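Local structure of aldehyde dehydrogenase (Listeria monocytogenes, 3K9D) at residues R15-S20 with A171-T176; N221-I226 with E360-I365; L375-E380 with R386-K391. The protein probably oxidises aldehyde or oxo groups with NAD or NADP as electron acceptor, as aldehyde dehydrogenases do. One frame throughout, in Å; residues are numbered along the deposited sequence.

Overall arrangement
Contact 1 lies far from the other two, on the opposite side of the chain's centre, with its own centre about 42 Å from that of contact 2 and 44 Å from that of contact 3. It sets helix 6-28 against strand 172-174 of the mixed sheet, is partly buried, and combines the packing of one leucine with a water bridge between helix and strand. Contacts 2 and 3 are both buried and their centres are about 10 Å apart. They use neighbouring strands, 223-226 and 374-378, of the parallel seven-stranded sheet, and two helices, 355-368 and 382-391, packed against it. Contact 2 joins proline to isoleucine; contact 3 sets one methyl over a face and another at the edge of a phenylalanine ring, while its helix also reaches the second subunit.

Contact 1 of 3, residues R15-S20 with A171-T176; sequences RNLIES and AISCMT
With CG of L17 anti to the carbonyl carbon (chi1 -68°), the leucine leans from helix 6-28 onto strand 172-174, and an extended chi2 of 173° sends CD1 outward to the C174-M175 peptide while CD2 branches off toward S173. The strand belongs to the mixed sheet that contains the parallel strands 138-143, 102-116 and 192-197, and the helix packs against it, as in the Rossmann-like alpha/beta architecture of this family. Leucine suits the place because its two branches divide the work: CD2 lies 3.8 Å from CB of S173, while CD1 lies 3.7 Å from both the backbone O of C174 and the backbone N of M175. L17 also rests on V140 of the adjacent strand. C174 turns the other way and packs on helix 148-164, so the strand is covered from both faces. Serine, small and polar, fits beside the leucine at a partly exposed position. Its chi1 of 63° leaves OG facing the helix, where a water links the segments although no direct hydrogen bond does. That water donates to the backbone O of L17 at 2.7 Å and accepts from OG of S173 at 2.9 Å.

Contact 2 of 3, residues N221-I226 with E360-I365; sequences NGPAFI and ELSMDI
The backbones of strand 223-226 and helix 355-368 come nearest at P223 and S362, whose CA atoms are 6.4 Å apart, and no hydrogen bond passes between the two segments. Side chains bridge the interval. The ring of P223 and the side chain of I365 slide past each other in opposite directions, CG of the proline lying 3.8 Å from CD1 of I365 and 3.9 Å from CG2 of the same isoleucine. Proline is well suited here: its compact, rigid ring offers an apolar surface, while its carbonyl O is hydrogen-bonded to N of I376 on the next strand. In I365 the CG2 branch, anti to the backbone N, touches both N221 and P223, and CG1 (chi1 -75°) carries CD1 alongside the proline. N221 crosses the isoleucine at about a right angle, with ND2 3.7 Å from CG2 of I365. This is simple packing for the amide, whose hydrogen-bonding partners are the carbonyl oxygens of S339 and E369. S362 meets the ring nearer its backbone end, OG 4.1 Å from CB of P223; a small residue lets the helix sit close, and its hydroxyl is satisfied within the helix by O of A358. Further along the strand, F225 packs on W355 and A358. A helix laid on one face of a parallel sheet largely by apolar side chains is typical of the Rossmann-like alpha/beta domains of the aldehyde dehydrogenase fold.

Contact 3 of 3, residues L375-E380 with R386-K391; sequences LIIHSE and REFALK
F388 is the residue most buried by this contact, and the two strand residues beside it, I377 and L375, approach its ring in different ways. The methyl CD1 of I377 stands over one face, 4.0 Å from the ring centroid and only 13° off the normal, which makes a CH-pi contact. It lies slightly toward the rim, so that CG and CD2 of F388 are its nearest ring atoms. Both torsions of the isoleucine are extended, CG1 being anti to the backbone N (chi1 -171°) and CD1 continuing the line, and this reach carries the methyl from strand to helix even though the CA atoms of I377 and F388 are 8.4 Å apart. L375, two residues earlier and on the same side of the strand, meets the edge instead: its CD2 lies in the ring plane, 3.9 Å from CD2 of F388, and the two side chains cross at about a right angle.

These contacts fall within a beta-alpha-beta unit, strand 374-378, helix 382-391 and strand 396-399, in which the helix connects the two parallel strands and packs here on the first. A phenylalanine suits the helix side because its flat ring offers a broad face to one aliphatic chain and a rim to another; branched aliphatic residues suit the strand, where they project into the buried layer between sheet and helix. The ring also meets F225 of the neighbouring strand, with planes at about 20°, and makes a cation-pi contact with K392.

Residues beside F388 meet the second subunit: R386 forms a salt bridge with E96 of the second subunit, and the backbone O of A389 accepts a hydrogen bond from NH1 of R443 of that same subunit.

Contact 1 of 3, residues R15-S20 with A171-T176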
ATOM      1  N   ARG A  15     -13.865  -8.851 -18.264  1.00 18.06           N
ATOM      2  CA  ARG A  15     -12.697  -8.945 -19.153  1.00 20.77           C
ATOM      3  C   ARG A  15     -12.733  -7.943 -20.331  1.00 16.99           C
ATOM      4  O   ARG A  15     -11.711  -7.358 -20.661  1.00 20.92           O
ATOM      5  CB  ARG A  15     -12.552 -10.369 -19.689  1.00 21.86           C
ATOM      6  CG  ARG A  15     -12.371 -11.437 -18.617  1.00 17.95           C
ATOM      7  CD  ARG A  15     -12.135 -12.783 -19.266  1.00 17.70           C
ATOM      8  NE  ARG A  15     -12.249 -13.905 -18.340  1.00 16.36           N
ATOM      9  CZ  ARG A  15     -12.282 -15.187 -18.713  1.00 15.71           C
ATOM     10  NH1 ARG A  15     -12.240 -15.514 -19.993  1.00 11.56           N
ATOM     11  NH2 ARG A  15     -12.371 -16.151 -17.801  1.00 14.26           N
ATOM     12  N   ASN A  16     -13.904  -7.731 -20.931  1.00 17.14           N
ATOM     13  CA  ASN A  16     -14.063  -6.719 -21.993  1.00 19.53           C
ATOM     14  C   ASN A  16     -13.851  -5.304 -21.451  1.00 15.53           C
ATOM     15  O   ASN A  16     -13.099  -4.521 -22.021  1.00 18.36           O
ATOM     16  CB  ASN A  16     -15.436  -6.821 -22.671  1.00 18.41           C
ATOM     17  CG  ASN A  16     -15.646  -8.141 -23.391  1.00 19.42           C
ATOM     18  OD1 ASN A  16     -14.697  -8.787 -23.827  1.00 19.92           O
ATOM     19  ND2 ASN A  16     -16.902  -8.543 -23.524  1.00 17.92           N
ATOM     20  N   LEU A  17     -14.506  -5.011 -20.334  1.00 15.82           N
ATOM     21  CA  LEU A  17     -14.383  -3.733 -19.631  1.00 18.49           C
ATOM     22  C   LEU A  17     -12.959  -3.392 -19.182  1.00 14.63           C
ATOM     23  O   LEU A  17     -12.518  -2.260 -19.328  1.00 20.94           O
ATOM     24  CB  LEU A  17     -15.344  -3.705 -18.424  1.00 16.89           C
ATOM     25  CG  LEU A  17     -16.848  -3.679 -18.739  1.00 16.31           C
ATOM     26  CD1 LEU A  17     -17.666  -3.827 -17.468  1.00 17.50           C
ATOM     27  CD2 LEU A  17     -17.235  -2.423 -19.476  1.00 20.02           C
ATOM     28  N   ILE A  18     -12.247  -4.374 -18.636  1.00 14.82           N
ATOM     29  CA  ILE A  18     -10.840  -4.201 -18.262  1.00 19.62           C
ATOM     30  C   ILE A  18      -9.944  -3.931 -19.497  1.00 18.35           C
ATOM     31  O   ILE A  18      -9.114  -3.018 -19.478  1.00 15.17           O
ATOM     32  CB  ILE A  18     -10.338  -5.410 -17.427  1.00 15.66           C
ATOM     33  CG1 ILE A  18     -10.910  -5.342 -16.013  1.00 22.71           C
ATOM     34  CG2 ILE A  18      -8.806  -5.471 -17.374  1.00 14.87           C
ATOM     35  CD1 ILE A  18     -10.803  -6.634 -15.282  1.00 11.19           C
ATOM     36  N   GLU A  19     -10.175  -4.696 -20.562  1.00 16.25           N
ATOM     37  CA  GLU A  19      -9.475  -4.551 -21.850  1.00 22.05           C
ATOM     38  C   GLU A  19      -9.598  -3.144 -22.469  1.00 21.69           C
ATOM     39  O   GLU A  19      -8.607  -2.592 -22.963  1.00 16.46           O
ATOM     40  CB  GLU A  19     -10.007  -5.597 -22.836  1.00 22.57           C
ATOM     41  CG  GLU A  19      -9.197  -5.788 -24.107  1.00 32.21           C
ATOM     42  CD  GLU A  19      -9.938  -6.620 -25.146  1.00 42.36           C
ATOM     43  OE1 GLU A  19     -11.093  -6.277 -25.478  1.00 47.14           O
ATOM     44  OE2 GLU A  19      -9.362  -7.614 -25.640  1.00 46.90           O
ATOM     45  N   SER A  20     -10.813  -2.593 -22.448  1.00 15.27           N
ATOM     46  CA  SER A  20     -11.078  -1.236 -22.937  1.00 23.25           C
ATOM     47  C   SER A  20     -10.431  -0.205 -22.025  1.00 19.76           C
ATOM     48  O   SER A  20      -9.841   0.760 -22.496  1.00 16.37           O
ATOM     49  CB  SER A  20     -12.587  -0.967 -23.010  1.00 28.43           C
ATOM     50  OG  SER A  20     -13.190  -1.685 -24.064  1.00 20.43           O
ATOM     51  N   ALA A 171     -12.527   4.445 -20.560  1.00 18.71           N
ATOM     52  CA  ALA A 171     -11.747   4.842 -19.383  1.00 16.55           C
ATOM     53  C   ALA A 171     -12.574   4.866 -18.118  1.00 18.50           C
ATOM     54  O   ALA A 171     -12.035   4.720 -17.028  1.00 16.25           O
ATOM     55  CB  ALA A 171     -11.103   6.191 -19.598  1.00 14.97           C
ATOM     56  N   ILE A 172     -13.879   5.078 -18.257  1.00 13.58           N
ATOM     57  CA  ILE A 172     -14.792   5.070 -17.099  1.00 21.44           C
ATOM     58  C   ILE A 172     -15.955   4.144 -17.415  1.00 21.93           C
ATOM     59  O   ILE A 172     -16.762   4.430 -18.306  1.00 29.60           O
ATOM     60  CB  ILE A 172     -15.327   6.500 -16.759  1.00 22.40           C
ATOM     61  CG1 ILE A 172     -14.157   7.460 -16.496  1.00 12.81           C
ATOM     62  CG2 ILE A 172     -16.315   6.440 -15.580  1.00 16.62           C
ATOM     63  CD1 ILE A 172     -14.466   8.886 -16.803  1.00 16.09           C
ATOM     64  N   SER A 173     -16.023   3.024 -16.714  1.00 18.70           N
ATOM     65  CA  SER A 173     -17.019   2.011 -17.022  1.00 18.84           C
ATOM     66  C   SER A 173     -17.562   1.334 -15.773  1.00 16.97           C
ATOM     67  O   SER A 173     -17.069   1.560 -14.670  1.00 15.30           O
ATOM     68  CB  SER A 173     -16.455   0.981 -18.023  1.00 24.24           C
ATOM     69  OG  SER A 173     -15.344   0.278 -17.475  1.00 20.01           O
ATOM     70  N   CYS A 174     -18.568   0.486 -15.959  1.00 14.99           N
ATOM     71  CA  CYS A 174     -19.229  -0.179 -14.854  1.00 24.35           C
ATOM     72  C   CYS A 174     -19.797  -1.490 -15.352  1.00 22.62           C
ATOM     73  O   CYS A 174     -20.359  -1.533 -16.453  1.00 18.50           O
ATOM     74  CB  CYS A 174     -20.376   0.713 -14.342  1.00 31.58           C
ATOM     75  SG  CYS A 174     -21.191   0.198 -12.808  1.00 17.32           S
ATOM     76  N   MET A 175     -19.631  -2.553 -14.558  1.00 16.40           N
ATOM     77  CA  MET A 175     -20.356  -3.817 -14.761  1.00 15.56           C
ATOM     78  C   MET A 175     -21.866  -3.552 -14.786  1.00 20.18           C
ATOM     79  O   MET A 175     -22.397  -2.842 -13.921  1.00 15.99           O
ATOM     80  CB  MET A 175     -20.053  -4.808 -13.629  1.00 19.10           C
ATOM     81  CG  MET A 175     -18.572  -5.151 -13.426  1.00 13.08           C
ATOM     82  SD  MET A 175     -18.245  -5.984 -11.871  1.00  9.21           S
ATOM     83  CE  MET A 175     -19.420  -7.331 -11.998  1.00  9.85           C
ATOM     84  N   THR A 176     -22.545  -4.124 -15.776  1.00 19.05           N
ATOM     85  CA  THR A 176     -23.982  -3.933 -15.951  1.00 21.18           C
ATOM     86  C   THR A 176     -24.769  -5.104 -15.374  1.00 25.95           C
ATOM     87  O   THR A 176     -25.983  -4.997 -15.149  1.00 24.78           O
ATOM     88  CB  THR A 176     -24.349  -3.730 -17.431  1.00 14.90           C
ATOM     89  OG1 THR A 176     -23.990  -4.898 -18.184  1.00 21.19           O
ATOM     90  CG2 THR A 176     -23.618  -2.515 -17.992  1.00 17.10           C
TER
HETATM   91  O   HOH W   1     -13.772  -0.001 -19.944  1.00 12.40           O

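Contact 2 of 3, residues N221-I226 with E360-I365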
ATOM      1  N   ASN A 221     -16.956   2.209  13.925  1.00 14.79           N
ATOM      2  CA  ASN A 221     -17.670   1.953  15.176  1.00 18.27           C
ATOM      3  C   ASN A 221     -17.325   3.018  16.219  1.00 17.96           C
ATOM      4  O   ASN A 221     -17.160   2.724  17.393  1.00 17.85           O
ATOM      5  CB  ASN A 221     -17.365   0.531  15.655  1.00 16.59           C
ATOM      6  CG  ASN A 221     -18.265   0.078  16.789  1.00 22.30           C
ATOM      7  OD1 ASN A 221     -19.433   0.476  16.888  1.00 18.10           O
ATOM      8  ND2 ASN A 221     -17.722  -0.754  17.656  1.00 19.33           N
ATOM      9  N   GLY A 222     -17.253   4.272  15.764  1.00 16.18           N
ATOM     10  CA  GLY A 222     -16.608   5.320  16.533  1.00 19.88           C
ATOM     11  C   GLY A 222     -17.363   5.787  17.757  1.00 21.17           C
ATOM     12  O   GLY A 222     -18.503   6.235  17.630  1.00 18.36           O
ATOM     13  N   PRO A 223     -16.740   5.665  18.952  1.00 17.83           N
ATOM     14  CA  PRO A 223     -17.277   6.338  20.144  1.00 19.76           C
ATOM     15  C   PRO A 223     -17.174   7.855  20.028  1.00 20.33           C
ATOM     16  O   PRO A 223     -16.247   8.372  19.369  1.00 17.28           O
ATOM     17  CB  PRO A 223     -16.367   5.840  21.285  1.00 14.69           C
ATOM     18  CG  PRO A 223     -15.696   4.611  20.748  1.00 15.88           C
ATOM     19  CD  PRO A 223     -15.524   4.894  19.272  1.00 15.09           C
ATOM     20  N   ALA A 224     -18.122   8.561  20.647  1.00 17.76           N
ATOM     21  CA  ALA A 224     -18.032  10.025  20.807  1.00 17.08           C
ATOM     22  C   ALA A 224     -17.952  10.347  22.283  1.00 16.70           C
ATOM     23  O   ALA A 224     -18.942  10.236  22.998  1.00 17.64           O
ATOM     24  CB  ALA A 224     -19.232  10.721  20.187  1.00 19.42           C
ATOM     25  N   PHE A 225     -16.765  10.738  22.735  1.00 19.76           N
ATOM     26  CA  PHE A 225     -16.532  11.063  24.145  1.00 15.37           C
ATOM     27  C   PHE A 225     -16.795  12.567  24.371  1.00 19.63           C
ATOM     28  O   PHE A 225     -16.031  13.431  23.941  1.00 17.27           O
ATOM     29  CB  PHE A 225     -15.110  10.620  24.574  1.00 14.97           C
ATOM     30  CG  PHE A 225     -14.717  11.003  25.992  1.00 15.73           C
ATOM     31  CD1 PHE A 225     -15.639  11.013  27.029  1.00 15.10           C
ATOM     32  CD2 PHE A 225     -13.398  11.335  26.279  1.00 10.33           C
ATOM     33  CE1 PHE A 225     -15.262  11.379  28.310  1.00 21.41           C
ATOM     34  CE2 PHE A 225     -13.003  11.687  27.563  1.00 23.14           C
ATOM     35  CZ  PHE A 225     -13.944  11.717  28.581  1.00 20.20           C
ATOM     36  N   ILE A 226     -17.917  12.869  25.015  1.00 20.62           N
ATOM     37  CA  ILE A 226     -18.174  14.242  25.418  1.00 16.22           C
ATOM     38  C   ILE A 226     -17.492  14.374  26.767  1.00 16.33           C
ATOM     39  O   ILE A 226     -18.022  13.931  27.792  1.00 17.55           O
ATOM     40  CB  ILE A 226     -19.677  14.555  25.560  1.00 15.81           C
ATOM     41  CG1 ILE A 226     -20.450  14.182  24.295  1.00 15.47           C
ATOM     42  CG2 ILE A 226     -19.876  16.014  25.929  1.00 12.26           C
ATOM     43  CD1 ILE A 226     -21.988  14.372  24.434  1.00 17.69           C
ATOM     44  N   GLU A 360      -9.945   3.939  28.138  1.00 10.54           N
ATOM     45  CA  GLU A 360      -9.845   2.484  28.265  1.00 12.06           C
ATOM     46  C   GLU A 360     -11.064   1.793  27.685  1.00 21.77           C
ATOM     47  O   GLU A 360     -10.957   0.760  26.995  1.00 14.84           O
ATOM     48  CB  GLU A 360      -9.691   2.083  29.745  1.00 18.92           C
ATOM     49  CG  GLU A 360      -8.332   2.450  30.377  1.00 24.80           C
ATOM     50  CD  GLU A 360      -7.164   1.647  29.815  1.00 47.56           C
ATOM     51  OE1 GLU A 360      -7.319   0.434  29.544  1.00 44.74           O
ATOM     52  OE2 GLU A 360      -6.076   2.233  29.647  1.00 40.87           O
ATOM     53  N   LEU A 361     -12.231   2.371  27.972  1.00 12.66           N
ATOM     54  CA  LEU A 361     -13.469   1.881  27.408  1.00 21.03           C
ATOM     55  C   LEU A 361     -13.454   2.035  25.894  1.00 11.95           C
ATOM     56  O   LEU A 361     -13.800   1.091  25.185  1.00 20.54           O
ATOM     57  CB  LEU A 361     -14.683   2.594  28.017  1.00 20.70           C
ATOM     58  CG  LEU A 361     -16.035   2.335  27.355  1.00 19.41           C
ATOM     59  CD1 LEU A 361     -16.484   0.891  27.487  1.00 19.58           C
ATOM     60  CD2 LEU A 361     -17.042   3.252  27.968  1.00 12.40           C
ATOM     61  N   SER A 362     -13.041   3.202  25.411  1.00 10.64           N
ATOM     62  CA  SER A 362     -13.010   3.473  23.956  1.00 13.91           C
ATOM     63  C   SER A 362     -12.102   2.480  23.224  1.00 23.47           C
ATOM     64  O   SER A 362     -12.503   1.916  22.206  1.00 17.52           O
ATOM     65  CB  SER A 362     -12.557   4.893  23.662  1.00 19.81           C
ATOM     66  OG  SER A 362     -13.478   5.845  24.164  1.00 21.08           O
ATOM     67  N   MET A 363     -10.907   2.243  23.771  1.00 21.86           N
ATOM     68  CA  MET A 363      -9.972   1.227  23.242  1.00 17.65           C
ATOM     69  C   MET A 363     -10.596  -0.176  23.209  1.00 17.68           C
ATOM     70  O   MET A 363     -10.455  -0.886  22.208  1.00 20.22           O
ATOM     71  CB  MET A 363      -8.645   1.202  24.030  1.00 18.53           C
ATOM     72  CG  MET A 363      -7.824   2.487  23.940  1.00 25.23           C
ATOM     73  SD  MET A 363      -6.164   2.451  24.694  1.00 17.93           S
ATOM     74  CE  MET A 363      -6.535   1.963  26.359  1.00 17.35           C
ATOM     75  N   ASP A 364     -11.313  -0.538  24.276  1.00 15.70           N
ATOM     76  CA  ASP A 364     -12.024  -1.835  24.397  1.00 22.79           C
ATOM     77  C   ASP A 364     -13.118  -2.015  23.335  1.00 21.35           C
ATOM     78  O   ASP A 364     -13.259  -3.101  22.748  1.00 23.48           O
ATOM     79  CB  ASP A 364     -12.634  -1.989  25.804  1.00 16.59           C
ATOM     80  CG  ASP A 364     -12.855  -3.447  26.204  1.00 33.04           C
ATOM     81  OD1 ASP A 364     -12.262  -4.347  25.576  1.00 35.81           O
ATOM     82  OD2 ASP A 364     -13.613  -3.704  27.168  1.00 27.48           O
ATOM     83  N   ILE A 365     -13.884  -0.950  23.110  1.00 13.79           N
ATOM     84  CA  ILE A 365     -14.871  -0.867  22.030  1.00 22.06           C
ATOM     85  C   ILE A 365     -14.187  -1.097  20.698  1.00 19.04           C
ATOM     86  O   ILE A 365     -14.559  -2.013  19.956  1.00 22.39           O
ATOM     87  CB  ILE A 365     -15.584   0.529  21.987  1.00 15.28           C
ATOM     88  CG1 ILE A 365     -16.606   0.672  23.119  1.00  9.62           C
ATOM     89  CG2 ILE A 365     -16.292   0.750  20.667  1.00 15.59           C
ATOM     90  CD1 ILE A 365     -17.029   2.114  23.341  1.00 11.85           C
TER

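Contact 3 of 3, residues L375-E380 with R386-K391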
ATOM      1  N   LEU A 375     -12.773   7.796  15.843  1.00  9.38           N
ATOM      2  CA  LEU A 375     -13.269   8.094  17.182  1.00 19.12           C
ATOM      3  C   LEU A 375     -13.476   9.616  17.216  1.00 21.89           C
ATOM      4  O   LEU A 375     -12.756  10.354  16.558  1.00 14.85           O
ATOM      5  CB  LEU A 375     -12.280   7.630  18.273  1.00 13.59           C
ATOM      6  CG  LEU A 375     -12.599   7.938  19.748  1.00 13.61           C
ATOM      7  CD1 LEU A 375     -12.170   6.846  20.663  1.00 11.77           C
ATOM      8  CD2 LEU A 375     -11.957   9.249  20.199  1.00 18.69           C
ATOM      9  N   ILE A 376     -14.480  10.069  17.959  1.00 17.30           N
ATOM     10  CA  ILE A 376     -14.818  11.492  18.043  1.00 18.62           C
ATOM     11  C   ILE A 376     -14.674  11.925  19.507  1.00 16.33           C
ATOM     12  O   ILE A 376     -14.991  11.173  20.412  1.00 15.55           O
ATOM     13  CB  ILE A 376     -16.258  11.785  17.497  1.00 19.85           C
ATOM     14  CG1 ILE A 376     -16.475  11.190  16.097  1.00 19.19           C
ATOM     15  CG2 ILE A 376     -16.553  13.299  17.488  1.00 23.86           C
ATOM     16  CD1 ILE A 376     -17.137   9.799  16.078  1.00 23.70           C
ATOM     17  N   ILE A 377     -14.112  13.108  19.742  1.00 16.54           N
ATOM     18  CA  ILE A 377     -14.019  13.646  21.083  1.00 14.31           C
ATOM     19  C   ILE A 377     -14.471  15.113  21.092  1.00 18.11           C
ATOM     20  O   ILE A 377     -14.129  15.895  20.194  1.00 16.02           O
ATOM     21  CB  ILE A 377     -12.571  13.521  21.679  1.00 18.34           C
ATOM     22  CG1 ILE A 377     -12.569  13.905  23.176  1.00 16.73           C
ATOM     23  CG2 ILE A 377     -11.572  14.337  20.873  1.00 11.65           C
ATOM     24  CD1 ILE A 377     -11.218  13.774  23.906  1.00 17.90           C
ATOM     25  N   HIS A 378     -15.253  15.462  22.109  1.00 15.89           N
ATOM     26  CA  HIS A 378     -15.661  16.832  22.340  1.00 15.21           C
ATOM     27  C   HIS A 378     -15.051  17.238  23.644  1.00 18.69           C
ATOM     28  O   HIS A 378     -15.307  16.625  24.683  1.00 19.27           O
ATOM     29  CB  HIS A 378     -17.191  16.962  22.359  1.00 10.90           C
ATOM     30  CG  HIS A 378     -17.842  16.501  21.094  1.00 13.84           C
ATOM     31  ND1 HIS A 378     -18.144  17.352  20.053  1.00 14.99           N
ATOM     32  CD2 HIS A 378     -18.246  15.268  20.701  1.00  9.25           C
ATOM     33  CE1 HIS A 378     -18.704  16.664  19.075  1.00 13.58           C
ATOM     34  NE2 HIS A 378     -18.761  15.393  19.437  1.00 12.79           N
ATOM     35  N   SER A 379     -14.221  18.267  23.575  1.00 15.09           N
ATOM     36  CA  SER A 379     -13.396  18.658  24.697  1.00 20.05           C
ATOM     37  C   SER A 379     -12.798  20.008  24.400  1.00 22.11           C
ATOM     38  O   SER A 379     -12.519  20.321  23.243  1.00 24.87           O
ATOM     39  CB  SER A 379     -12.239  17.665  24.894  1.00 15.26           C
ATOM     40  OG  SER A 379     -11.520  17.984  26.060  1.00 13.88           O
ATOM     41  N   GLU A 380     -12.596  20.794  25.454  1.00 13.26           N
ATOM     42  CA  GLU A 380     -11.789  22.007  25.354  1.00 19.39           C
ATOM     43  C   GLU A 380     -10.436  21.833  26.059  1.00 23.28           C
ATOM     44  O   GLU A 380      -9.703  22.803  26.312  1.00 22.24           O
ATOM     45  CB  GLU A 380     -12.551  23.220  25.900  1.00 13.25           C
ATOM     46  CG  GLU A 380     -13.873  23.514  25.159  1.00 17.24           C
ATOM     47  CD  GLU A 380     -13.664  23.948  23.717  1.00 30.38           C
ATOM     48  OE1 GLU A 380     -12.640  24.605  23.435  1.00 30.88           O
ATOM     49  OE2 GLU A 380     -14.518  23.636  22.860  1.00 25.55           O
ATOM     50  N   ARG A 386      -4.677  15.468  23.255  1.00 17.84           N
ATOM     51  CA  ARG A 386      -3.352  14.933  22.893  1.00 19.24           C
ATOM     52  C   ARG A 386      -3.123  13.480  23.369  1.00 22.42           C
ATOM     53  O   ARG A 386      -2.495  12.693  22.664  1.00 28.50           O
ATOM     54  CB  ARG A 386      -2.248  15.856  23.409  1.00 13.26           C
ATOM     55  CG  ARG A 386      -0.863  15.534  22.855  1.00 15.93           C
ATOM     56  CD  ARG A 386       0.225  16.240  23.638  1.00 29.44           C
ATOM     57  NE  ARG A 386       1.545  15.973  23.068  1.00 25.79           N
ATOM     58  CZ  ARG A 386       2.065  16.615  22.025  1.00 38.71           C
ATOM     59  NH1 ARG A 386       1.380  17.581  21.406  1.00 31.20           N
ATOM     60  NH2 ARG A 386       3.276  16.283  21.595  1.00 26.80           N
ATOM     61  N   GLU A 387      -3.632  13.132  24.555  1.00 18.54           N
ATOM     62  CA  GLU A 387      -3.543  11.757  25.065  1.00 18.76           C
ATOM     63  C   GLU A 387      -4.348  10.801  24.181  1.00 20.60           C
ATOM     64  O   GLU A 387      -3.895   9.703  23.871  1.00 17.37           O
ATOM     65  CB  GLU A 387      -4.047  11.665  26.512  1.00 20.01           C
ATOM     66  CG  GLU A 387      -3.162  12.351  27.550  1.00 22.74           C
ATOM     67  CD  GLU A 387      -2.143  11.414  28.193  1.00 27.17           C
ATOM     68  OE1 GLU A 387      -1.433  10.680  27.469  1.00 27.69           O
ATOM     69  OE2 GLU A 387      -2.041  11.431  29.438  1.00 34.77           O
ATOM     70  N   PHE A 388      -5.543  11.237  23.786  1.00 16.48           N
ATOM     71  CA  PHE A 388      -6.397  10.500  22.847  1.00 21.58           C
ATOM     72  C   PHE A 388      -5.717  10.368  21.476  1.00 19.93           C
ATOM     73  O   PHE A 388      -5.718   9.282  20.861  1.00 22.09           O
ATOM     74  CB  PHE A 388      -7.793  11.164  22.751  1.00 15.92           C
ATOM     75  CG  PHE A 388      -8.763  10.670  23.802  1.00 12.61           C
ATOM     76  CD1 PHE A 388      -8.491  10.846  25.161  1.00 17.07           C
ATOM     77  CD2 PHE A 388      -9.938  10.009  23.438  1.00 17.08           C
ATOM     78  CE1 PHE A 388      -9.364  10.375  26.142  1.00 27.80           C
ATOM     79  CE2 PHE A 388     -10.823   9.517  24.425  1.00 14.90           C
ATOM     80  CZ  PHE A 388     -10.522   9.696  25.779  1.00 11.46           C
ATOM     81  N   ALA A 389      -5.090  11.460  21.039  1.00 16.36           N
ATOM     82  CA  ALA A 389      -4.331  11.515  19.778  1.00 20.04           C
ATOM     83  C   ALA A 389      -3.199  10.473  19.681  1.00 17.61           C
ATOM     84  O   ALA A 389      -2.948   9.893  18.620  1.00 20.08           O
ATOM     85  CB  ALA A 389      -3.772  12.918  19.581  1.00 13.26           C
ATOM     86  N   LEU A 390      -2.526  10.235  20.795  1.00 18.38           N
ATOM     87  CA  LEU A 390      -1.358   9.363  20.820  1.00 21.29           C
ATOM     88  C   LEU A 390      -1.711   7.890  21.092  1.00 15.88           C
ATOM     89  O   LEU A 390      -0.877   7.012  20.933  1.00 19.18           O
ATOM     90  CB  LEU A 390      -0.368   9.877  21.869  1.00 23.39           C
ATOM     91  CG  LEU A 390       0.410  11.169  21.582  1.00 19.40           C
ATOM     92  CD1 LEU A 390       1.030  11.707  22.859  1.00 26.69           C
ATOM     93  CD2 LEU A 390       1.490  10.915  20.545  1.00 21.00           C
ATOM     94  N   LYS A 391      -2.952   7.624  21.488  1.00 13.77           N
ATOM     95  CA  LYS A 391      -3.284   6.328  22.057  1.00 15.50           C
ATOM     96  C   LYS A 391      -4.466   5.586  21.456  1.00 18.64           C
ATOM     97  O   LYS A 391      -4.436   4.354  21.385  1.00 16.46           O
ATOM     98  CB  LYS A 391      -3.433   6.451  23.586  1.00 13.07           C
ATOM     99  CG  LYS A 391      -2.115   6.458  24.311  1.00 23.14           C
ATOM    100  CD  LYS A 391      -2.284   6.449  25.818  1.00 30.06           C
ATOM    101  CE  LYS A 391      -0.930   6.291  26.511  1.00 38.90           C
ATOM    102  NZ  LYS A 391       0.029   7.407  26.228  1.00 31.16           N
TER